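Putative sugar isomerase (Parabacteroides distasonis, PDB 3LMZ) probably isomerises a sugar, as a member of the xylose isomerase-like TIM-barrel family. Local coordinates at residues Glu61-Phe66 against Lys99-Lys104; Ile83-Glu88 against Asp92-Tyr97; Tyr141-Asp146 against Asn170-Val175; Met160-Gly165 against Ala176-Tyr181. One frame throughout, in Å; residues are numbered along the deposited sequence. Where two conformers were deposited one is given.

Contact 1: Glu61-Phe66 against Lys99-Lys104; sequences EQIRAF and KRVGVK
Ile63 of helix 60-72 packs against Arg100 and Val101 at the C-terminal end of helix 88-101, in a small, mostly apolar helix-to-helix contact on the outer layer of the barrel, its centre about 19 Å from the centre of the chain. The backbones are nearest at Ile63 and Val101, whose CA atoms lie 6.4 Å apart. Two branches of Ile63 share the work. With CG1 anti to the carbonyl carbon (chi1 -64°), CD1 is carried over one face of the Arg100 guanidinium, 3.5 Å above its plane and toward the rim, and it also meets Val101 CG2 at 4.2 Å. CG2 lies against the backbone, 4.0 Å from Val101 CA. Both helices belong to the ring that surrounds the strands of a TIM barrel, and helix 88-101 ends here in a Schellman motif with Gly102, of positive phi, at C-prime. The guanidinium that Ile63 covers has its polar partners near the start of the other helix: Arg100 NH2 makes a salt bridge with Asp60 OD1 and a hydrogen bond to Ser58 O. Replacing Ile63 with an alanine would probably take away the methyl that lies over that guanidinium face and open a gap beside Val101 CG2.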
loop_
_atom_site.group_PDB
_atom_site.type_symbol
_atom_site.label_atom_id
_atom_site.label_comp_id
_atom_site.label_asym_id
_atom_site.label_seq_id
_atom_site.Cartn_x
_atom_site.Cartn_y
_atom_site.Cartn_z
ATOM N N GLU A 61 28.586 -1.254 -23.749
ATOM C CA GLU A 61 28.057 -2.604 -23.513
ATOM C C GLU A 61 27.339 -2.663 -22.169
ATOM O O GLU A 61 26.236 -3.242 -22.050
ATOM C CB GLU A 61 29.188 -3.652 -23.604
ATOM C CG GLU A 61 28.672 -5.043 -23.382
ATOM C CD GLU A 61 29.662 -6.116 -23.751
ATOM O OE1 GLU A 61 30.157 -6.108 -24.882
ATOM O OE2 GLU A 61 29.921 -7.026 -22.896
ATOM N N GLN A 62 27.934 -2.070 -21.124
ATOM C CA GLN A 62 27.248 -2.000 -19.823
ATOM C C GLN A 62 25.910 -1.256 -19.872
ATOM O O GLN A 62 24.970 -1.653 -19.208
ATOM C CB GLN A 62 28.165 -1.402 -18.761
ATOM C CG GLN A 62 29.298 -2.336 -18.330
ATOM C CD GLN A 62 30.223 -1.630 -17.325
ATOM O OE1 GLN A 62 30.577 -0.456 -17.501
ATOM N NE2 GLN A 62 30.668 -2.370 -16.324
ATOM N N ILE A 63 25.861 -0.177 -20.652
ATOM C CA ILE A 63 24.597 0.562 -20.857
ATOM C C ILE A 63 23.551 -0.288 -21.551
ATOM O O ILE A 63 22.403 -0.338 -21.115
ATOM C CB ILE A 63 24.837 1.938 -21.548
ATOM C CG1 ILE A 63 25.669 2.798 -20.588
ATOM C CG2 ILE A 63 23.543 2.622 -21.909
ATOM C CD1 ILE A 63 26.203 4.050 -21.232
ATOM N N ARG A 64 23.949 -0.992 -22.613
ATOM C CA ARG A 64 23.038 -1.928 -23.280
ATOM C C ARG A 64 22.501 -2.957 -22.276
ATOM O O ARG A 64 21.302 -3.225 -22.214
ATOM C CB ARG A 64 23.724 -2.696 -24.434
ATOM C CG ARG A 64 24.063 -1.894 -25.667
ATOM C CD ARG A 64 24.291 -2.817 -26.905
ATOM N NE ARG A 64 25.440 -3.722 -26.749
ATOM C CZ ARG A 64 26.727 -3.370 -26.886
ATOM N NH1 ARG A 64 27.057 -2.148 -27.180
ATOM N NH2 ARG A 64 27.684 -4.295 -26.745
ATOM N N ALA A 65 23.406 -3.527 -21.474
ATOM C CA ALA A 65 23.045 -4.578 -20.494
ATOM C C ALA A 65 22.050 -4.003 -19.484
ATOM O O ALA A 65 21.096 -4.667 -19.050
ATOM C CB ALA A 65 24.279 -5.153 -19.795
ATOM N N PHE A 66 22.237 -2.753 -19.095
ATOM C CA PHE A 66 21.327 -2.080 -18.164
ATOM C C PHE A 66 19.952 -1.943 -18.759
ATOM O O PHE A 66 18.968 -2.378 -18.169
ATOM C CB PHE A 66 21.888 -0.696 -17.832
ATOM C CG PHE A 66 20.930 0.192 -17.050
ATOM C CD1 PHE A 66 20.858 0.160 -15.672
ATOM C CD2 PHE A 66 20.047 1.008 -17.763
ATOM C CE1 PHE A 66 19.952 1.003 -15.023
ATOM C CE2 PHE A 66 19.157 1.795 -17.111
ATOM C CZ PHE A 66 19.108 1.782 -15.803
ATOM N N LYS A 99 23.044 11.432 -22.862
ATOM C CA LYS A 99 22.922 11.105 -24.282
ATOM C C LYS A 99 23.265 9.644 -24.525
ATOM O O LYS A 99 22.594 8.945 -25.299
ATOM C CB LYS A 99 23.848 12.021 -25.109
ATOM C CG LYS A 99 23.813 11.770 -26.616
ATOM C CD LYS A 99 24.512 12.864 -27.417
ATOM C CE LYS A 99 24.454 12.590 -28.915
ATOM N NZ LYS A 99 25.119 13.670 -29.695
ATOM N N ARG A 100 24.338 9.189 -23.878
ATOM C CA ARG A 100 24.777 7.793 -24.031
ATOM C C ARG A 100 23.725 6.789 -23.503
ATOM O O ARG A 100 23.588 5.700 -24.005
ATOM C CB ARG A 100 26.093 7.564 -23.312
ATOM C CG ARG A 100 27.278 8.278 -23.970
ATOM C CD ARG A 100 28.636 8.070 -23.277
ATOM N NE ARG A 100 29.049 6.687 -23.368
ATOM C CZ ARG A 100 29.268 5.854 -22.335
ATOM N NH1 ARG A 100 29.235 6.283 -21.060
ATOM N NH2 ARG A 100 29.577 4.600 -22.616
ATOM N N VAL A 101 23.014 7.186 -22.454
ATOM C CA VAL A 101 22.015 6.340 -21.771
ATOM C C VAL A 101 20.692 6.436 -22.541
ATOM O O VAL A 101 19.818 5.609 -22.353
ATOM C CB VAL A 101 21.857 6.764 -20.268
ATOM C CG1 VAL A 101 20.728 6.029 -19.563
ATOM C CG2 VAL A 101 23.156 6.445 -19.529
ATOM N N GLY A 102 20.530 7.432 -23.425
ATOM C CA GLY A 102 19.338 7.564 -24.268
ATOM C C GLY A 102 18.152 8.233 -23.608
ATOM O O GLY A 102 17.018 7.956 -23.973
ATOM N N VAL A 103 18.376 9.067 -22.579
ATOM C CA VAL A 103 17.308 9.865 -21.969
ATOM C C VAL A 103 17.387 11.337 -22.425
ATOM O O VAL A 103 18.407 11.770 -22.993
ATOM C CB VAL A 103 17.306 9.784 -20.438
ATOM C CG1 VAL A 103 17.100 8.328 -20.004
ATOM C CG2 VAL A 103 18.553 10.396 -19.848
ATOM N N LYS A 104 16.285 12.068 -22.236
ATOM C CA LYS A 104 16.213 13.482 -22.612
ATOM C C LYS A 104 15.871 14.363 -21.421
ATOM O O LYS A 104 15.509 15.540 -21.619
ATOM C CB LYS A 104 15.245 13.685 -23.767
ATOM C CG LYS A 104 15.711 12.859 -24.942
ATOM C CD LYS A 104 15.182 13.288 -26.250
ATOM C CE LYS A 104 15.754 12.324 -27.347
ATOM N NZ LYS A 104 16.057 10.899 -26.850
#

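Contact 2: Ile83-Glu88 against Asp92-Tyr97; sequences IYMKSE and DRAFDY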
loop_
_atom_site.group_PDB
_atom_site.type_symbol
_atom_site.label_atom_id
_atom_site.label_comp_id
_atom_site.label_asym_id
_atom_site.label_seq_id
_atom_site.Cartn_x
_atom_site.Cartn_y
_atom_site.Cartn_z
ATOM N N ILE A 83 21.839 14.300 -10.193
ATOM C CA ILE A 83 23.286 14.391 -10.358
ATOM C C ILE A 83 23.715 15.776 -9.858
ATOM O O ILE A 83 23.279 16.784 -10.411
ATOM C CB ILE A 83 23.745 14.224 -11.840
ATOM C CG1 ILE A 83 23.274 12.875 -12.433
ATOM C CG2 ILE A 83 25.285 14.377 -11.912
ATOM C CD1 ILE A 83 23.470 12.714 -13.920
ATOM N N TYR A 84 24.526 15.825 -8.818
ATOM C CA TYR A 84 25.050 17.062 -8.285
ATOM C C TYR A 84 26.171 17.525 -9.238
ATOM O O TYR A 84 26.992 16.679 -9.685
ATOM C CB TYR A 84 25.605 16.873 -6.889
ATOM C CG TYR A 84 24.538 16.789 -5.819
ATOM C CD1 TYR A 84 23.635 15.743 -5.748
ATOM C CD2 TYR A 84 24.380 17.819 -4.907
ATOM C CE1 TYR A 84 22.628 15.730 -4.763
ATOM C CE2 TYR A 84 23.398 17.799 -3.913
ATOM C CZ TYR A 84 22.552 16.736 -3.823
ATOM O OH TYR A 84 21.567 16.690 -2.814
HETATM N N MSE A 85 26.204 18.814 -9.535
HETATM C CA MSE A 85 27.150 19.384 -10.494
HETATM C C MSE A 85 27.785 20.647 -9.933
HETATM O O MSE A 85 27.089 21.634 -9.773
HETATM C CB MSE A 85 26.466 19.669 -11.829
HETATM C CG MSE A 85 25.780 18.463 -12.362
HETATM SE SE MSE A 85 24.766 18.770 -14.027
HETATM C CE MSE A 85 23.521 17.338 -13.763
ATOM N N LYS A 86 29.087 20.630 -9.673
ATOM C CA LYS A 86 29.769 21.788 -9.067
ATOM C C LYS A 86 30.842 22.406 -9.995
ATOM O O LYS A 86 31.574 23.298 -9.571
ATOM C CB LYS A 86 30.389 21.416 -7.736
ATOM C CG LYS A 86 31.538 20.409 -7.850
ATOM C CD LYS A 86 32.136 20.108 -6.428
ATOM C CE LYS A 86 33.075 18.893 -6.403
ATOM N NZ LYS A 86 32.439 17.617 -6.831
ATOM N N SER A 87 30.941 21.928 -11.224
ATOM C CA SER A 87 31.863 22.503 -12.190
ATOM C C SER A 87 31.346 22.280 -13.595
ATOM O O SER A 87 30.506 21.374 -13.828
ATOM C CB SER A 87 33.211 21.792 -12.029
ATOM O OG SER A 87 33.131 20.486 -12.557
ATOM N N GLU A 88 31.879 23.044 -14.543
ATOM C CA GLU A 88 31.462 22.901 -15.924
ATOM C C GLU A 88 31.791 21.481 -16.415
ATOM O O GLU A 88 31.041 20.912 -17.212
ATOM C CB GLU A 88 32.221 23.907 -16.818
ATOM C CG GLU A 88 31.756 25.292 -16.608
ATOM C CD GLU A 88 32.365 26.290 -17.616
ATOM O OE1 GLU A 88 33.171 25.889 -18.491
ATOM O OE2 GLU A 88 31.985 27.461 -17.517
ATOM N N ASP A 92 29.372 18.895 -18.241
ATOM C CA ASP A 92 29.734 18.259 -19.524
ATOM C C ASP A 92 29.570 16.752 -19.447
ATOM O O ASP A 92 29.029 16.095 -20.388
ATOM C CB ASP A 92 31.204 18.537 -19.925
ATOM C CG ASP A 92 31.476 19.974 -20.337
ATOM O OD1 ASP A 92 30.541 20.725 -20.628
ATOM O OD2 ASP A 92 32.681 20.350 -20.364
ATOM N N ARG A 93 30.118 16.161 -18.391
ATOM C CA ARG A 93 30.032 14.714 -18.213
ATOM C C ARG A 93 28.588 14.214 -18.042
ATOM O O ARG A 93 28.212 13.152 -18.595
ATOM C CB ARG A 93 30.917 14.242 -17.079
ATOM C CG ARG A 93 32.365 14.332 -17.485
ATOM C CD ARG A 93 33.294 13.949 -16.415
ATOM N NE ARG A 93 34.661 14.024 -16.907
ATOM C CZ ARG A 93 35.731 13.754 -16.173
ATOM N NH1 ARG A 93 35.589 13.382 -14.903
ATOM N NH2 ARG A 93 36.946 13.862 -16.712
ATOM N N ALA A 94 27.763 14.987 -17.321
ATOM C CA ALA A 94 26.365 14.569 -17.093
ATOM C C ALA A 94 25.517 14.582 -18.373
ATOM O O ALA A 94 24.731 13.699 -18.587
ATOM C CB ALA A 94 25.732 15.468 -16.017
ATOM N N PHE A 95 25.720 15.603 -19.210
ATOM C CA PHE A 95 24.955 15.703 -20.447
ATOM C C PHE A 95 25.418 14.578 -21.386
ATOM O O PHE A 95 24.586 13.962 -22.044
ATOM C CB PHE A 95 25.071 17.116 -21.056
ATOM C CG PHE A 95 24.067 18.072 -20.543
ATOM C CD1 PHE A 95 24.244 18.656 -19.317
ATOM C CD2 PHE A 95 22.917 18.350 -21.244
ATOM C CE1 PHE A 95 23.303 19.552 -18.830
ATOM C CE2 PHE A 95 21.973 19.243 -20.782
ATOM C CZ PHE A 95 22.167 19.838 -19.538
ATOM N N ASP A 96 26.715 14.334 -21.476
ATOM C CA ASP A 96 27.163 13.269 -22.374
ATOM C C ASP A 96 26.632 11.898 -21.889
ATOM O O ASP A 96 26.110 11.096 -22.670
ATOM C CB ASP A 96 28.686 13.284 -22.513
ATOM C CG ASP A 96 29.191 12.170 -23.385
ATOM O OD1 ASP A 96 28.734 12.028 -24.532
ATOM O OD2 ASP A 96 30.041 11.410 -22.887
ATOM N N TYR A 97 26.670 11.678 -20.577
ATOM C CA TYR A 97 26.109 10.451 -19.993
ATOM C C TYR A 97 24.619 10.300 -20.325
ATOM O O TYR A 97 24.180 9.264 -20.842
ATOM C CB TYR A 97 26.347 10.521 -18.508
ATOM C CG TYR A 97 25.575 9.529 -17.633
ATOM C CD1 TYR A 97 25.925 8.185 -17.571
ATOM C CD2 TYR A 97 24.643 10.004 -16.714
ATOM C CE1 TYR A 97 25.292 7.319 -16.667
ATOM C CE2 TYR A 97 23.982 9.151 -15.802
ATOM C CZ TYR A 97 24.312 7.835 -15.758
ATOM O OH TYR A 97 23.714 7.056 -14.788
#
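Ile83 and Met85 of strand 76-85 direct their side chains at Ala94 and Tyr97 of helix 88-101, the first half of a beta-alpha-beta unit of the TIM barrel that strand 105-110 completes. The short strand and helix segments run roughly antiparallel, at 148°, with axes 9.7 Å apart at closest approach. Met85, a selenomethionine, reaches out with its chain extended beyond CG, and its terminal methyl CE lies 3.7 Å from Ala94 CB while SE is 4.0 Å from the same atom; the small alanine thus meets the whole end of the longer side chain. Ile83 CD1 touches both helix residues, 4.1 Å from Ala94 CB and equally far from Tyr97 CE2, the isoleucine and tyrosine side chains meeting at a slant. The Tyr97 ring is placed there with CG anti to the backbone N (chi1 166°), and its OH is hydrogen-bonded to Leu54 O. At the start of the helix Ser87 is the N-cap, its OG accepting from Glu90 N. Asp92, one turn in, holds its carboxylate near Glu88 O, while OD1 is engaged by Lys121 NZ and Tyr117 OH. The first turn itself is closed by a bond from Asp92 N to Glu88 O, 2.8 Å long and nearly straight at 168°.

Contact 3: Tyr141-Asp146 against Asn170-Val175; sequences YPDATD and NGCDPV
The backbones meet where two turns face each other, Asp143 CA lying 6.5 Å from Asn170 CA, with helix 144-151 starting just after the first residue and Gly171, at positive phi, ending the preceding helix in a Schellman motif just after the second. Asp143 carries the contact. Its CG sits between the backbone N and the carbonyl carbon (chi1 69°), which brings the carboxylate back over the helix start. There OD1 accepts from Asp146 N at 2.9 Å, met nearly along the C-O axis, a capping bond. OD2 reaches across to Asn170 ND2 at 3.0 Å, but this bond is bent, 135° at the hydrogen. The amide and carboxylate planes stand 83° apart; the donor comes from above the carboxylate, while OD2 stays close to the plane of the amide. Cys172 SG comes to the same oxygen at 3.2 Å and to Asp143 CB at 3.8 Å. Pro142 CB lies loosely beside the amide, 4.1 Å from Asn170 ND2. With an alanine at Asp143, Asp146 N is likely to lose its cap and Asn170 ND2 its partner across the turn. Alongside, Ala144 N bonds to Asp167 OD1 of helix 164-169. Asp173 caps helix 174-181 in turn, its OD1 accepting from Ala176 N and weakly from Val175 N. The contact thus ties an aspartate N-cap to the Schellman end of helix 164-169, in the loops that follow strands 128-132 and 158-163 of the TIM barrel and lead into helices 144-151 and 174-181.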
loop_
_atom_site.group_PDB
_atom_site.type_symbol
_atom_site.label_atom_id
_atom_site.label_comp_id
_atom_site.label_asym_id
_atom_site.label_seq_id
_atom_site.Cartn_x
_atom_site.Cartn_y
_atom_site.Cartn_z
ATOM N N TYR A 141 18.454 25.989 -3.400
ATOM C CA TYR A 141 17.185 25.425 -3.853
ATOM C C TYR A 141 16.349 24.839 -2.740
ATOM O O TYR A 141 15.943 23.681 -2.812
ATOM C CB TYR A 141 17.379 24.365 -4.949
ATOM C CG TYR A 141 18.300 24.785 -6.063
ATOM C CD1 TYR A 141 17.987 25.850 -6.871
ATOM C CD2 TYR A 141 19.492 24.088 -6.303
ATOM C CE1 TYR A 141 18.872 26.276 -7.886
ATOM C CE2 TYR A 141 20.373 24.467 -7.313
ATOM C CZ TYR A 141 20.055 25.553 -8.102
ATOM O OH TYR A 141 20.967 25.942 -9.094
ATOM N N PRO A 142 16.066 25.649 -1.702
ATOM C CA PRO A 142 15.257 25.085 -0.634
ATOM C C PRO A 142 13.848 24.725 -1.026
ATOM O O PRO A 142 13.270 23.774 -0.447
ATOM C CB PRO A 142 15.220 26.198 0.436
ATOM C CG PRO A 142 15.565 27.435 -0.271
ATOM C CD PRO A 142 16.419 27.053 -1.475
ATOM N N ASP A 143 13.274 25.465 -1.990
ATOM C CA ASP A 143 11.874 25.266 -2.345
ATOM C C ASP A 143 11.554 25.586 -3.827
ATOM O O ASP A 143 12.413 26.046 -4.597
ATOM C CB ASP A 143 10.944 26.017 -1.370
ATOM C CG ASP A 143 11.027 27.558 -1.503
ATOM O OD1 ASP A 143 11.655 28.084 -2.452
ATOM O OD2 ASP A 143 10.465 28.242 -0.586
ATOM N N ALA A 144 10.305 25.408 -4.220
ATOM C CA ALA A 144 9.922 25.536 -5.611
ATOM C C ALA A 144 10.078 27.002 -6.047
ATOM O O ALA A 144 10.564 27.262 -7.150
ATOM C CB ALA A 144 8.492 25.083 -5.781
ATOM N N THR A 145 9.743 27.958 -5.170
ATOM C CA THR A 145 9.865 29.378 -5.515
ATOM C C THR A 145 11.286 29.748 -5.814
ATOM O O THR A 145 11.560 30.502 -6.753
ATOM C CB THR A 145 9.346 30.260 -4.384
ATOM O OG1 THR A 145 7.970 29.938 -4.164
ATOM C CG2 THR A 145 9.566 31.779 -4.714
ATOM N N ASP A 146 12.224 29.192 -5.046
ATOM C CA ASP A 146 13.634 29.503 -5.293
ATOM C C ASP A 146 14.102 28.968 -6.644
ATOM O O ASP A 146 14.845 29.649 -7.342
ATOM C CB ASP A 146 14.527 28.923 -4.216
ATOM C CG ASP A 146 15.957 29.391 -4.360
ATOM O OD1 ASP A 146 16.196 30.603 -4.109
ATOM O OD2 ASP A 146 16.836 28.596 -4.751
ATOM N N ASN A 170 9.565 23.138 3.888
ATOM C CA ASN A 170 9.963 24.524 3.849
ATOM C C ASN A 170 8.800 25.490 4.155
ATOM O O ASN A 170 9.019 26.734 4.089
ATOM C CB ASN A 170 10.617 24.922 2.517
ATOM C CG ASN A 170 11.659 26.000 2.703
ATOM O OD1 ASN A 170 12.554 25.871 3.547
ATOM N ND2 ASN A 170 11.539 27.079 1.932
ATOM N N GLY A 171 7.618 24.985 4.509
ATOM C CA GLY A 171 6.455 25.839 4.731
ATOM C C GLY A 171 5.682 26.312 3.493
ATOM O O GLY A 171 4.870 27.260 3.567
ATOM N N CYS A 172 5.856 25.581 2.379
ATOM C CA CYS A 172 5.240 25.894 1.101
ATOM C C CYS A 172 4.151 24.897 0.848
ATOM O O CYS A 172 4.215 23.785 1.383
ATOM C CB CYS A 172 6.259 25.874 -0.024
ATOM S SG CYS A 172 7.648 27.015 0.219
ATOM N N ASP A 173 3.126 25.306 0.106
ATOM C CA ASP A 173 2.021 24.451 -0.350
ATOM C C ASP A 173 2.429 23.848 -1.706
ATOM O O ASP A 173 2.533 24.560 -2.708
ATOM C CB ASP A 173 0.771 25.323 -0.505
ATOM C CG ASP A 173 -0.435 24.568 -1.000
ATOM O OD1 ASP A 173 -0.339 23.465 -1.542
ATOM O OD2 ASP A 173 -1.527 25.088 -0.807
ATOM N N PRO A 174 2.723 22.536 -1.739
ATOM C CA PRO A 174 3.238 22.014 -3.027
ATOM C C PRO A 174 2.181 22.004 -4.138
ATOM O O PRO A 174 2.514 22.012 -5.310
ATOM C CB PRO A 174 3.649 20.599 -2.673
ATOM C CG PRO A 174 2.829 20.238 -1.496
ATOM C CD PRO A 174 2.626 21.492 -0.705
ATOM N N VAL A 175 0.902 21.925 -3.764
ATOM C CA VAL A 175 -0.167 21.960 -4.740
ATOM C C VAL A 175 -0.279 23.379 -5.338
ATOM O O VAL A 175 -0.375 23.506 -6.542
ATOM C CB VAL A 175 -1.513 21.476 -4.092
ATOM C CG1 VAL A 175 -2.644 21.562 -5.107
ATOM C CG2 VAL A 175 -1.348 20.026 -3.497
#

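Contact 4: Met160-Gly165 against Ala176-Tyr181; sequences MCLDVG and ADLKKY
Met160, a selenomethionine in strand 158-163, spans the distance from the barrel wall to Tyr181 of helix 174-181, their CA atoms being 8.9 Å apart. From CB, which points at the helix, CG lies between the backbone N and the carbonyl carbon (chi1 71°). The chain then runs on straight through CG to SE and bends at its last torsion (chi3 74°), which turns the methyl toward the tyrosine. Across the contact CB, CG and SE serve as the arm, and CE makes the touch: it lies 3.8 Å from Tyr181 CB and 4.1 Å from CD2, slanting against the base of the ring. Around this arm stand Ala144 and Val147 of helix 144-151 and Val185 of the next strand. Two residues on, Leu162 repeats the pattern, its CD2 meeting Leu178 CB at 4.0 Å with the two side chains at about a right angle. Strand 158-163 belongs to the wall of the TIM barrel and helix 174-181 to the layer outside it. Tyr181 OH is hydrogen-bonded with Thr145 OG1, and the ring stacks on Trp148. With no hydrogen bond between the segments, the join rests on non-directional contacts of buried methyl, methylene and ring carbons, so shape and burial rather than polar pairing set how the helix sits here.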
loop_
_atom_site.group_PDB
_atom_site.type_symbol
_atom_site.label_atom_id
_atom_site.label_comp_id
_atom_site.label_asym_id
_atom_site.label_seq_id
_atom_site.Cartn_x
_atom_site.Cartn_y
_atom_site.Cartn_z
HETATM N N MSE A 160 12.295 22.462 -12.509
HETATM C CA MSE A 160 12.375 21.795 -11.208
HETATM C C MSE A 160 11.878 20.365 -11.247
HETATM O O MSE A 160 11.033 19.979 -12.062
HETATM C CB MSE A 160 11.585 22.563 -10.113
HETATM C CG MSE A 160 10.059 22.502 -10.241
HETATM SE SE MSE A 160 9.242 23.647 -8.941
HETATM C CE MSE A 160 9.651 25.307 -9.796
ATOM N N CYS A 161 12.481 19.579 -10.328
ATOM C CA CYS A 161 11.952 18.313 -9.806
ATOM C C CYS A 161 11.232 18.754 -8.535
ATOM O O CYS A 161 11.851 19.105 -7.501
ATOM C CB CYS A 161 13.085 17.294 -9.527
ATOM S SG CYS A 161 12.362 15.902 -8.682
ATOM N N LEU A 162 9.908 18.838 -8.679
ATOM C CA LEU A 162 9.068 19.321 -7.580
ATOM C C LEU A 162 9.035 18.209 -6.554
ATOM O O LEU A 162 8.378 17.188 -6.732
ATOM C CB LEU A 162 7.645 19.688 -8.000
ATOM C CG LEU A 162 6.682 20.015 -6.870
ATOM C CD1 LEU A 162 7.143 21.186 -6.068
ATOM C CD2 LEU A 162 5.312 20.206 -7.462
ATOM N N ASP A 163 9.685 18.444 -5.423
ATOM C CA ASP A 163 9.704 17.470 -4.315
ATOM C C ASP A 163 8.637 17.961 -3.333
ATOM O O ASP A 163 8.800 18.943 -2.609
ATOM C CB ASP A 163 11.099 17.414 -3.690
ATOM C CG ASP A 163 11.235 16.313 -2.629
ATOM O OD1 ASP A 163 10.326 16.262 -1.753
ATOM O OD2 ASP A 163 12.232 15.523 -2.777
ATOM N N VAL A 164 7.555 17.226 -3.254
ATOM C CA VAL A 164 6.410 17.711 -2.524
ATOM C C VAL A 164 6.706 17.726 -1.017
ATOM O O VAL A 164 6.235 18.607 -0.295
ATOM C CB VAL A 164 5.179 16.895 -2.856
ATOM C CG1 VAL A 164 4.911 16.974 -4.380
ATOM C CG2 VAL A 164 5.207 15.393 -2.351
ATOM N N GLY A 165 7.525 16.765 -0.561
ATOM C CA GLY A 165 7.837 16.656 0.846
ATOM C C GLY A 165 8.752 17.756 1.304
ATOM O O GLY A 165 8.521 18.427 2.330
ATOM N N ALA A 176 -0.214 24.426 -4.496
ATOM C CA ALA A 176 -0.250 25.810 -5.007
ATOM C C ALA A 176 1.025 26.126 -5.791
ATOM O O ALA A 176 0.986 26.839 -6.812
ATOM C CB ALA A 176 -0.489 26.842 -3.889
ATOM N N ASP A 177 2.166 25.550 -5.368
ATOM C CA ASP A 177 3.406 25.744 -6.144
ATOM C C ASP A 177 3.291 25.086 -7.544
ATOM O O ASP A 177 3.714 25.648 -8.553
ATOM C CB ASP A 177 4.623 25.246 -5.368
ATOM C CG ASP A 177 5.018 26.184 -4.256
ATOM O OD1 ASP A 177 4.454 27.293 -4.136
ATOM O OD2 ASP A 177 5.857 25.785 -3.446
ATOM N N LEU A 178 2.727 23.879 -7.583
ATOM C CA LEU A 178 2.477 23.218 -8.880
ATOM C C LEU A 178 1.587 24.088 -9.797
ATOM O O LEU A 178 1.897 24.252 -10.997
ATOM C CB LEU A 178 1.898 21.801 -8.693
ATOM C CG LEU A 178 1.502 21.085 -10.000
ATOM C CD1 LEU A 178 2.725 20.800 -10.942
ATOM C CD2 LEU A 178 0.769 19.777 -9.616
ATOM N N LYS A 179 0.523 24.677 -9.234
ATOM C CA LYS A 179 -0.364 25.570 -10.007
ATOM C C LYS A 179 0.443 26.745 -10.585
ATOM O O LYS A 179 0.363 27.030 -11.776
ATOM C CB LYS A 179 -1.530 26.091 -9.171
ATOM C CG LYS A 179 -2.529 26.948 -9.959
ATOM C CD LYS A 179 -3.512 27.696 -9.040
ATOM C CE LYS A 179 -4.620 26.799 -8.532
ATOM N NZ LYS A 179 -5.497 27.491 -7.529
ATOM N N LYS A 180 1.227 27.414 -9.739
ATOM C CA LYS A 180 2.025 28.561 -10.192
ATOM C C LYS A 180 3.042 28.191 -11.251
ATOM O O LYS A 180 3.209 28.901 -12.279
ATOM C CB LYS A 180 2.749 29.213 -9.004
ATOM C CG LYS A 180 1.823 29.957 -8.070
ATOM C CD LYS A 180 2.580 30.684 -6.963
ATOM C CE LYS A 180 3.195 29.724 -5.962
ATOM N NZ LYS A 180 3.734 30.418 -4.759
ATOM N N TYR A 181 3.740 27.096 -10.992
ATOM C CA TYR A 181 5.050 26.829 -11.634
ATOM C C TYR A 181 5.037 25.709 -12.652
ATOM O O TYR A 181 6.085 25.333 -13.144
ATOM C CB TYR A 181 6.117 26.551 -10.570
ATOM C CG TYR A 181 6.238 27.618 -9.491
ATOM C CD1 TYR A 181 6.160 28.973 -9.825
ATOM C CD2 TYR A 181 6.504 27.304 -8.168
ATOM C CE1 TYR A 181 6.290 29.991 -8.849
ATOM C CE2 TYR A 181 6.602 28.308 -7.188
ATOM C CZ TYR A 181 6.527 29.649 -7.545
ATOM O OH TYR A 181 6.655 30.648 -6.602
#

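How the contacts relate
All four contacts belong to the same TIM-barrel fold. Contact 2 is nested within the chain loop that contact 1 closes, and the two share helix 88-101: contact 2 packs it on strand 76-85, contact 1 on helix 60-72, their centres 16 Å apart. Contacts 3 and 4 follow later in the chain, with alternating segments, and share helix 174-181; their centres are only 7 Å apart, and they touch through a threonine and a tyrosine hydroxyl and through packing such as Ala144 O on Met160 CE. Contact 1 lies across the chain's centre from both, about 33 Å from contact 3 between centres. Contacts 2 and 4 reach the same sheet, so helices on distant sectors are packed on strands of one sheet.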